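Local coordinates for ML032222a iGluR (PDB 4YKI), which forms an ion-channel subunit of the glutamate receptor family in a comb jelly, its ligand-binding domain holding glycine as the probable activating ligand, at residues 186-191 against 210-215; 18-23 against 89-94; 133-138 against 180-185. All coordinates share one frame; numbering follows the deposited sequence. Where two conformers were deposited one is given.

Contact 1. Residues 186-191 against 210-215. With MG (magnesium ion), chain D; GLY (glycine), chain E.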
# COMPACT_ATOMS: atom_id res chain seq x y z
N ILE B 186 -21.72 -1.48 6.96
CA ILE B 186 -20.37 -2.02 6.89
C ILE B 186 -19.78 -1.62 5.55
O ILE B 186 -20.30 -2.04 4.51
CB ILE B 186 -20.39 -3.57 7.01
CG1 ILE B 186 -21.10 -4.02 8.29
CG2 ILE B 186 -18.96 -4.14 6.95
CD1 ILE B 186 -21.38 -5.52 8.38
N ASP B 187 -18.73 -0.82 5.58
CA ASP B 187 -18.13 -0.31 4.34
C ASP B 187 -16.63 -0.07 4.55
O ASP B 187 -15.97 -0.89 5.18
CB ASP B 187 -18.88 0.92 3.80
CG ASP B 187 -18.62 1.14 2.32
OD1 ASP B 187 -19.20 0.38 1.50
OD2 ASP B 187 -17.79 2.01 1.99
N GLU B 188 -16.10 1.04 4.00
CA GLU B 188 -14.66 1.26 3.92
C GLU B 188 -14.26 2.48 4.74
O GLU B 188 -14.89 3.53 4.65
CB GLU B 188 -14.23 1.41 2.45
CG GLU B 188 -14.62 0.22 1.59
CD GLU B 188 -14.23 0.36 0.13
OE1 GLU B 188 -13.98 1.50 -0.34
OE2 GLU B 188 -14.23 -0.69 -0.56
N GLY B 189 -13.18 2.34 5.49
CA GLY B 189 -12.74 3.37 6.41
C GLY B 189 -12.69 4.79 5.85
O GLY B 189 -13.28 5.70 6.41
N PRO B 190 -11.95 5.02 4.77
CA PRO B 190 -11.78 6.41 4.32
C PRO B 190 -13.07 7.04 3.81
O PRO B 190 -13.32 8.23 4.00
CB PRO B 190 -10.73 6.28 3.20
CG PRO B 190 -9.98 5.00 3.55
CD PRO B 190 -11.02 4.09 4.10
N VAL B 191 -13.92 6.23 3.18
CA VAL B 191 -15.19 6.69 2.65
C VAL B 191 -16.11 7.10 3.80
O VAL B 191 -16.77 8.14 3.76
CB VAL B 191 -15.84 5.59 1.77
CG1 VAL B 191 -17.25 5.96 1.35
CG2 VAL B 191 -14.97 5.33 0.54
N GLN B 210 -9.67 -6.34 8.13
CA GLN B 210 -9.21 -6.55 6.76
C GLN B 210 -8.24 -5.43 6.36
O GLN B 210 -8.35 -4.28 6.79
CB GLN B 210 -10.33 -6.62 5.71
CG GLN B 210 -11.28 -7.80 5.81
CD GLN B 210 -10.66 -9.13 5.39
OE1 GLN B 210 -9.77 -9.21 4.53
NE2 GLN B 210 -11.13 -10.18 6.02
N SER B 211 -7.27 -5.80 5.54
CA SER B 211 -6.27 -4.89 5.03
C SER B 211 -6.27 -4.93 3.53
O SER B 211 -6.09 -6.01 2.96
CB SER B 211 -4.92 -5.35 5.54
OG SER B 211 -3.86 -4.63 4.96
N PHE B 212 -6.42 -3.77 2.89
CA PHE B 212 -6.40 -3.68 1.44
C PHE B 212 -5.95 -2.28 1.02
O PHE B 212 -5.60 -1.46 1.86
CB PHE B 212 -7.75 -4.11 0.84
CG PHE B 212 -8.91 -3.26 1.29
CD1 PHE B 212 -9.59 -3.57 2.44
CD2 PHE B 212 -9.31 -2.16 0.56
CE1 PHE B 212 -10.64 -2.80 2.87
CE2 PHE B 212 -10.36 -1.37 0.99
CZ PHE B 212 -11.02 -1.70 2.15
N GLU B 213 -5.92 -2.05 -0.28
CA GLU B 213 -5.47 -0.80 -0.88
C GLU B 213 -6.56 -0.23 -1.76
O GLU B 213 -7.39 -0.97 -2.30
CB GLU B 213 -4.30 -1.06 -1.81
CG GLU B 213 -3.05 -1.52 -1.16
CD GLU B 213 -2.29 -0.40 -0.48
OE1 GLU B 213 -2.67 0.79 -0.60
OE2 GLU B 213 -1.24 -0.72 0.14
N TYR B 214 -6.50 1.08 -1.98
CA TYR B 214 -7.07 1.70 -3.14
C TYR B 214 -6.00 1.84 -4.23
O TYR B 214 -4.86 2.23 -3.97
CB TYR B 214 -7.63 3.10 -2.82
CG TYR B 214 -8.82 3.11 -1.90
CD1 TYR B 214 -9.79 2.11 -1.97
CD2 TYR B 214 -8.99 4.12 -0.98
CE1 TYR B 214 -10.92 2.15 -1.12
CE2 TYR B 214 -10.10 4.18 -0.17
CZ TYR B 214 -11.06 3.20 -0.23
OH TYR B 214 -12.13 3.30 0.62
N ALA B 215 -6.39 1.49 -5.45
CA ALA B 215 -5.53 1.58 -6.60
C ALA B 215 -6.42 1.88 -7.80
O ALA B 215 -7.64 2.01 -7.66
CB ALA B 215 -4.76 0.28 -6.79
MG MG D . -0.08 0.41 1.42
N GLY E . -14.29 1.40 -3.05
CA GLY E . -15.39 0.46 -3.37
C GLY E . -14.97 -0.67 -4.28
O GLY E . -15.82 -1.56 -4.51
OXT GLY E . -13.82 -0.68 -4.77
O HOH W 1 -0.76 2.18 0.50
O HOH W 2 0.64 -1.45 2.12

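Contact 2. Residues 18-23 against 89-94. With GLY (glycine), chain E.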
# COMPACT_ATOMS: atom_id res chain seq x y z
N GLN B 18 -17.45 10.45 -2.97
CA GLN B 18 -16.77 11.57 -2.35
C GLN B 18 -15.85 11.03 -1.26
O GLN B 18 -16.22 10.10 -0.55
CB GLN B 18 -17.79 12.58 -1.80
CG GLN B 18 -18.66 13.12 -2.94
CD GLN B 18 -19.73 14.09 -2.53
OE1 GLN B 18 -19.78 14.55 -1.39
NE2 GLN B 18 -20.61 14.43 -3.47
N PRO B 19 -14.64 11.59 -1.12
CA PRO B 19 -14.09 12.80 -1.74
C PRO B 19 -13.17 12.47 -2.92
O PRO B 19 -12.44 13.34 -3.39
CB PRO B 19 -13.27 13.40 -0.61
CG PRO B 19 -12.68 12.20 0.05
CD PRO B 19 -13.77 11.13 -0.02
N PHE B 20 -13.18 11.22 -3.38
CA PHE B 20 -12.38 10.78 -4.50
C PHE B 20 -12.89 11.34 -5.83
O PHE B 20 -12.09 11.83 -6.63
CB PHE B 20 -12.34 9.26 -4.50
CG PHE B 20 -11.71 8.69 -3.25
CD1 PHE B 20 -10.36 8.82 -3.03
CD2 PHE B 20 -12.49 8.08 -2.28
CE1 PHE B 20 -9.78 8.33 -1.87
CE2 PHE B 20 -11.91 7.59 -1.12
CZ PHE B 20 -10.56 7.71 -0.91
N MET B 21 -14.20 11.30 -6.03
CA MET B 21 -14.84 11.86 -7.23
C MET B 21 -16.17 12.47 -6.84
O MET B 21 -16.94 11.88 -6.07
CB MET B 21 -15.08 10.83 -8.32
CG MET B 21 -13.84 10.41 -9.08
SD MET B 21 -13.08 11.81 -9.94
CE MET B 21 -12.72 11.04 -11.50
N PHE B 22 -16.41 13.65 -7.41
CA PHE B 22 -17.67 14.38 -7.37
C PHE B 22 -18.13 14.51 -8.83
O PHE B 22 -17.33 14.88 -9.69
CB PHE B 22 -17.47 15.79 -6.80
CG PHE B 22 -17.00 15.83 -5.36
CD1 PHE B 22 -15.67 15.57 -5.03
CD2 PHE B 22 -17.86 16.22 -4.35
CE1 PHE B 22 -15.25 15.64 -3.72
CE2 PHE B 22 -17.43 16.30 -3.04
CZ PHE B 22 -16.13 16.02 -2.73
N PHE B 23 -19.40 14.22 -9.10
CA PHE B 23 -19.96 14.31 -10.45
C PHE B 23 -21.13 15.28 -10.45
O PHE B 23 -22.14 15.04 -9.80
CB PHE B 23 -20.42 12.92 -10.95
CG PHE B 23 -21.06 12.96 -12.32
CD1 PHE B 23 -20.31 13.24 -13.44
CD2 PHE B 23 -22.42 12.72 -12.49
CE1 PHE B 23 -20.88 13.29 -14.68
CE2 PHE B 23 -22.99 12.75 -13.75
CZ PHE B 23 -22.22 13.05 -14.84
N ALA B 89 -10.45 4.70 -12.84
CA ALA B 89 -9.87 5.79 -12.05
C ALA B 89 -10.84 6.18 -10.94
O ALA B 89 -11.76 6.99 -11.14
CB ALA B 89 -9.56 6.96 -12.94
N ILE B 90 -10.67 5.56 -9.77
CA ILE B 90 -11.54 5.75 -8.61
C ILE B 90 -10.78 5.18 -7.42
O ILE B 90 -9.66 4.68 -7.58
CB ILE B 90 -12.91 5.04 -8.87
CG1 ILE B 90 -14.05 5.51 -7.95
CG2 ILE B 90 -12.73 3.51 -8.83
CD1 ILE B 90 -14.21 7.02 -7.80
N ASP B 91 -11.36 5.25 -6.23
CA ASP B 91 -10.87 4.45 -5.10
C ASP B 91 -11.29 3.00 -5.32
O ASP B 91 -12.28 2.54 -4.77
CB ASP B 91 -11.40 5.00 -3.78
CG ASP B 91 -12.92 5.06 -3.69
OD1 ASP B 91 -13.58 5.56 -4.64
OD2 ASP B 91 -13.45 4.63 -2.61
N LEU B 92 -10.51 2.28 -6.11
CA LEU B 92 -10.85 0.90 -6.45
C LEU B 92 -10.13 -0.03 -5.47
O LEU B 92 -8.90 -0.15 -5.49
CB LEU B 92 -10.50 0.52 -7.89
CG LEU B 92 -11.09 -0.81 -8.36
CD1 LEU B 92 -12.62 -0.76 -8.46
CD2 LEU B 92 -10.49 -1.21 -9.68
N SER B 93 -10.90 -0.72 -4.63
CA SER B 93 -10.31 -1.58 -3.61
C SER B 93 -9.71 -2.83 -4.22
O SER B 93 -10.26 -3.42 -5.16
CB SER B 93 -11.38 -1.98 -2.62
OG SER B 93 -11.95 -0.80 -2.09
N THR B 94 -8.59 -3.25 -3.66
CA THR B 94 -7.91 -4.48 -4.08
C THR B 94 -8.53 -5.69 -3.41
O THR B 94 -8.60 -5.76 -2.17
CB THR B 94 -6.40 -4.41 -3.79
OG1 THR B 94 -6.18 -4.14 -2.40
CG2 THR B 94 -5.76 -3.33 -4.63
N GLY E . -14.29 1.40 -3.05
CA GLY E . -15.39 0.46 -3.37
C GLY E . -14.97 -0.67 -4.28
O GLY E . -15.82 -1.56 -4.51
OXT GLY E . -13.82 -0.68 -4.77

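Contact 3. Residues 133-138 against 180-185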
# COMPACT_ATOMS: atom_id res chain seq x y z
N GLN B 133 -29.24 -11.24 17.27
CA GLN B 133 -30.11 -10.20 17.82
C GLN B 133 -31.03 -9.67 16.74
O GLN B 133 -30.85 -10.01 15.56
CB GLN B 133 -29.25 -9.06 18.38
CG GLN B 133 -28.32 -8.40 17.36
CD GLN B 133 -28.99 -7.31 16.53
OE1 GLN B 133 -29.47 -6.31 17.07
NE2 GLN B 133 -29.02 -7.49 15.21
N ASP B 134 -32.01 -8.84 17.12
CA ASP B 134 -32.90 -8.24 16.13
C ASP B 134 -33.26 -6.78 16.42
O ASP B 134 -34.17 -6.24 15.81
CB ASP B 134 -34.17 -9.08 15.89
CG ASP B 134 -34.99 -9.27 17.13
OD1 ASP B 134 -34.68 -8.68 18.18
OD2 ASP B 134 -35.99 -10.02 17.05
N LYS B 135 -32.50 -6.14 17.30
CA LYS B 135 -32.65 -4.71 17.51
C LYS B 135 -32.19 -3.91 16.29
O LYS B 135 -32.88 -2.99 15.82
CB LYS B 135 -31.84 -4.25 18.72
CG LYS B 135 -31.87 -2.73 18.92
CD LYS B 135 -31.13 -2.27 20.18
CE LYS B 135 -31.07 -0.76 20.25
NZ LYS B 135 -30.46 -0.33 21.51
N TYR B 136 -31.02 -4.26 15.77
CA TYR B 136 -30.41 -3.58 14.65
C TYR B 136 -30.58 -4.36 13.37
O TYR B 136 -30.42 -5.58 13.36
CB TYR B 136 -28.89 -3.41 14.89
CG TYR B 136 -28.55 -2.43 15.99
CD1 TYR B 136 -28.49 -1.09 15.74
CD2 TYR B 136 -28.32 -2.86 17.28
CE1 TYR B 136 -28.22 -0.18 16.73
CE2 TYR B 136 -28.03 -1.96 18.28
CZ TYR B 136 -27.99 -0.62 18.00
OH TYR B 136 -27.72 0.33 18.97
N LYS B 137 -30.90 -3.65 12.30
CA LYS B 137 -30.73 -4.14 10.94
C LYS B 137 -29.36 -3.70 10.43
O LYS B 137 -28.70 -2.88 11.07
CB LYS B 137 -31.85 -3.62 10.02
CG LYS B 137 -33.19 -4.26 10.33
CD LYS B 137 -34.30 -3.78 9.40
CE LYS B 137 -35.63 -4.45 9.71
NZ LYS B 137 -35.55 -5.94 9.66
N TRP B 138 -28.92 -4.25 9.31
CA TRP B 138 -27.58 -3.98 8.82
C TRP B 138 -27.51 -4.26 7.34
O TRP B 138 -28.42 -4.88 6.76
CB TRP B 138 -26.55 -4.84 9.55
CG TRP B 138 -26.64 -6.30 9.25
CD1 TRP B 138 -25.99 -6.97 8.26
CD2 TRP B 138 -27.46 -7.27 9.93
NE1 TRP B 138 -26.35 -8.30 8.28
CE2 TRP B 138 -27.25 -8.50 9.29
CE3 TRP B 138 -28.34 -7.20 11.01
CZ2 TRP B 138 -27.88 -9.67 9.73
CZ3 TRP B 138 -28.97 -8.36 11.42
CH2 TRP B 138 -28.74 -9.58 10.77
N GLY B 180 -31.40 6.74 9.05
CA GLY B 180 -32.71 6.36 9.53
C GLY B 180 -32.71 5.68 10.88
O GLY B 180 -33.79 5.57 11.50
N GLY B 181 -31.56 5.21 11.34
CA GLY B 181 -31.40 4.69 12.69
C GLY B 181 -31.53 3.19 12.85
O GLY B 181 -32.03 2.50 11.97
N LEU B 182 -31.07 2.71 14.00
CA LEU B 182 -31.07 1.29 14.32
C LEU B 182 -30.51 0.43 13.19
O LEU B 182 -31.09 -0.60 12.80
CB LEU B 182 -32.48 0.85 14.76
CG LEU B 182 -32.95 1.50 16.08
CD1 LEU B 182 -34.44 1.21 16.29
CD2 LEU B 182 -32.14 1.01 17.25
N PHE B 183 -29.35 0.85 12.71
CA PHE B 183 -28.77 0.27 11.52
C PHE B 183 -27.25 0.26 11.65
O PHE B 183 -26.66 1.22 12.20
CB PHE B 183 -29.21 1.07 10.28
CG PHE B 183 -28.92 0.35 8.97
CD1 PHE B 183 -29.74 -0.67 8.55
CD2 PHE B 183 -27.81 0.69 8.20
CE1 PHE B 183 -29.48 -1.35 7.38
CE2 PHE B 183 -27.54 0.00 7.01
CZ PHE B 183 -28.38 -0.99 6.60
N VAL B 184 -26.64 -0.83 11.18
CA VAL B 184 -25.20 -0.93 11.05
C VAL B 184 -24.85 -1.01 9.55
O VAL B 184 -25.31 -1.91 8.82
CB VAL B 184 -24.63 -2.19 11.76
CG1 VAL B 184 -23.12 -2.31 11.53
CG2 VAL B 184 -24.92 -2.16 13.25
N PHE B 185 -24.02 -0.08 9.10
CA PHE B 185 -23.52 -0.06 7.73
C PHE B 185 -22.06 -0.48 7.77
O PHE B 185 -21.27 0.07 8.53
CB PHE B 185 -23.70 1.34 7.14
CG PHE B 185 -23.15 1.53 5.74
CD1 PHE B 185 -23.20 0.52 4.80
CD2 PHE B 185 -22.58 2.73 5.39
CE1 PHE B 185 -22.68 0.74 3.51
CE2 PHE B 185 -22.07 2.93 4.12
CZ PHE B 185 -22.12 1.92 3.20

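Contact 1. Residues 186-191 against 210-215
One carboxylate oxygen, Glu188 OE1, accepts both the phenol of Tyr214 and the amino group of the bound glycine. The site lies in the cleft of the two-lobed, periplasmic-binding-protein-like fold, where Glu188 ends strand 183-188 and takes the N-cap position of helix 189-195, facing strand 202-218. Tyr214 OH donates to Glu188 OE1 over 2.8 Å, reaching it from above the carboxylate plane, 40° out of it, while the ligand N donates to the same OE1 at 2.7 Å. The Glu188 chain is stretched out beyond CG (chi2 179°), which carries the carboxylate from the strand end to the ligand. Its second oxygen is bound by Ser93 OG, and Arg144, which forms a salt bridge with Asp187, also makes a weak, long ion pair with OE1. With the positive amino group alongside, this setting would favour an ionised carboxylate.

The Tyr214 ring meets Glu188 with its edge, CE1 lying 3.2 Å from OE1. Helix 189-195 closes round the phenol from another direction: Pro190 CG packs on Tyr214 CE2 at 3.8 Å, and Val191 CG2 comes to 3.5 Å from Tyr214 OH. Glu188 CB and Pro190 CD also lie close to this hydroxyl, which gives its proton to Glu188 OE1. Phe212, two residues back on the same side of its strand, brings its ring tip, CZ, obliquely to the CG of Glu188; His145 meets that ring too. Between these two aromatics, Glu213 points to the other side of the strand and reaches a magnesium ion shared with Asp110 and with Glu213 and Asp110 of the second subunit. Glu213 OE2 binds the metal at 2.1 Å, while OE1 accepts a hydrogen bond from a metal-bound water at 2.6 Å.

Contact 2. Residues 18-23 against 89-94
The glycine pocket draws its lobe 1 wall, in the sense used for this receptor family, from residues 91-93, and Phe20 stacks against the side chain of Asp91 at the edge of that site. Asp91 CB stands over the centre of the Phe20 ring, 3.6 Å from the centroid and 13° off the normal, a CH-pi contact over the face. The carboxylate continues this stack, its plane nearly parallel to the ring, with Asp91 CG 3.4 Å from Phe20 CD2. It is folded over the ring because CG lies between the backbone N and the carbonyl carbon (chi1 58°). Asp91 OD2 is left near the ligand N, in a weak hydrogen bond, and close to Glu17 OE2, a nearness of like charges that the ligand's amino group would partly offset.

Asp91 is also the centre of an inverse gamma turn, closed by a weak bond from Leu92 N to Ile90 O. This bend presents Asp91 O to the ligand N at 2.9 Å, and two residues on Ser93 N donates to the ligand OXT, also at 2.9 Å and almost straight (174°). Beside the stack, Ile90 CD1 presses on Met21 CG at 3.6 Å; Phe20 and Met21 here form a classic beta bulge opposite Glu17.

Phe20 packs on Met37 and Val38 of helix 37-49, and Met21 on Asn39. Val191 of helix 189-195 reaches both Phe20 and Asp91, the Tyr214 ring meets Phe20 at a steep angle, and strand 91-93 pairs antiparallel with strand 202-218.

Contact 3. Residues 133-138 against 180-185
With CG trans to the backbone N (chi1 -167°), the ring of Phe183 swings across to strand 137-141 and lies with one face against Trp138 CA. This is a CH-pi contact, 3.9 Å from CA to the Phe183 centroid and displaced toward the ring's rim. Trp138 CG sits between its own N and carbonyl carbon (chi1 68°), which turns the indole back along its own segment, edge-on to Tyr136 O. Trp138 CB meets Val184 CB at 3.9 Å on the opposite face of the sheet from the Phe183 ring, and NE1 donates to Leu161 O.

The backbones pair in parallel, Lys137 with Phe183 and Trp138 with Val184. Lys137 N donates to Leu182 O at 3.1 Å, tilted from the carbonyl plane, and Lys137 O accepts Val184 N at 2.9 Å, within its plane. That same Lys137 O also receives a CA-H...O contact from Phe183 CA.

Strand 137-141 runs between strands 166-168 and 183-188, and helix 171-179 links those two flanking strands in a beta-alpha-beta crossover that skips over it. The Phe183 ring packs between that helix and strand 166-168, touching Thr177, Val166 and Leu168. Where the pairing begins, Leu182 and Phe183 make a G1 beta bulge opposite Lys118.

Tyr136 turns a ring edge to Phe183 N and bonds through its OH to Thr122 O, while its backbone is gripped twice by one amide: Tyr136 N donates to Gln133 OE1 at 2.9 Å, and Gln133 NE2 to Tyr136 O at 3.0 Å. The extended Lys135 crosses Leu182 at about a right angle, Lys135 CE lying 3.6 Å from Leu182 CD2, and its NZ reaches Glu120 O and Thr122 O.

How the contacts relate
From the N terminus the chain first closes contact 2, bringing 18-23 and 89-94 together across 65 residues that include helix 37-49. Contact 3 follows, closing 41 residues with helix 171-179 among them, and contact 1 closes a shorter loop of 18. The three are in series, none nesting in or crossing another. Contacts 3 and 1 share strand 183-188, which starts in the parallel pairing far from the ligand and ends beside it. Contacts 1 and 2 touch through the neighbouring antiparallel strands 91-93 and 202-218, and both reach the glycine; contact 3 adjoins contact 1 in sequence but does not touch contact 2, their centres lying about 27 Å apart.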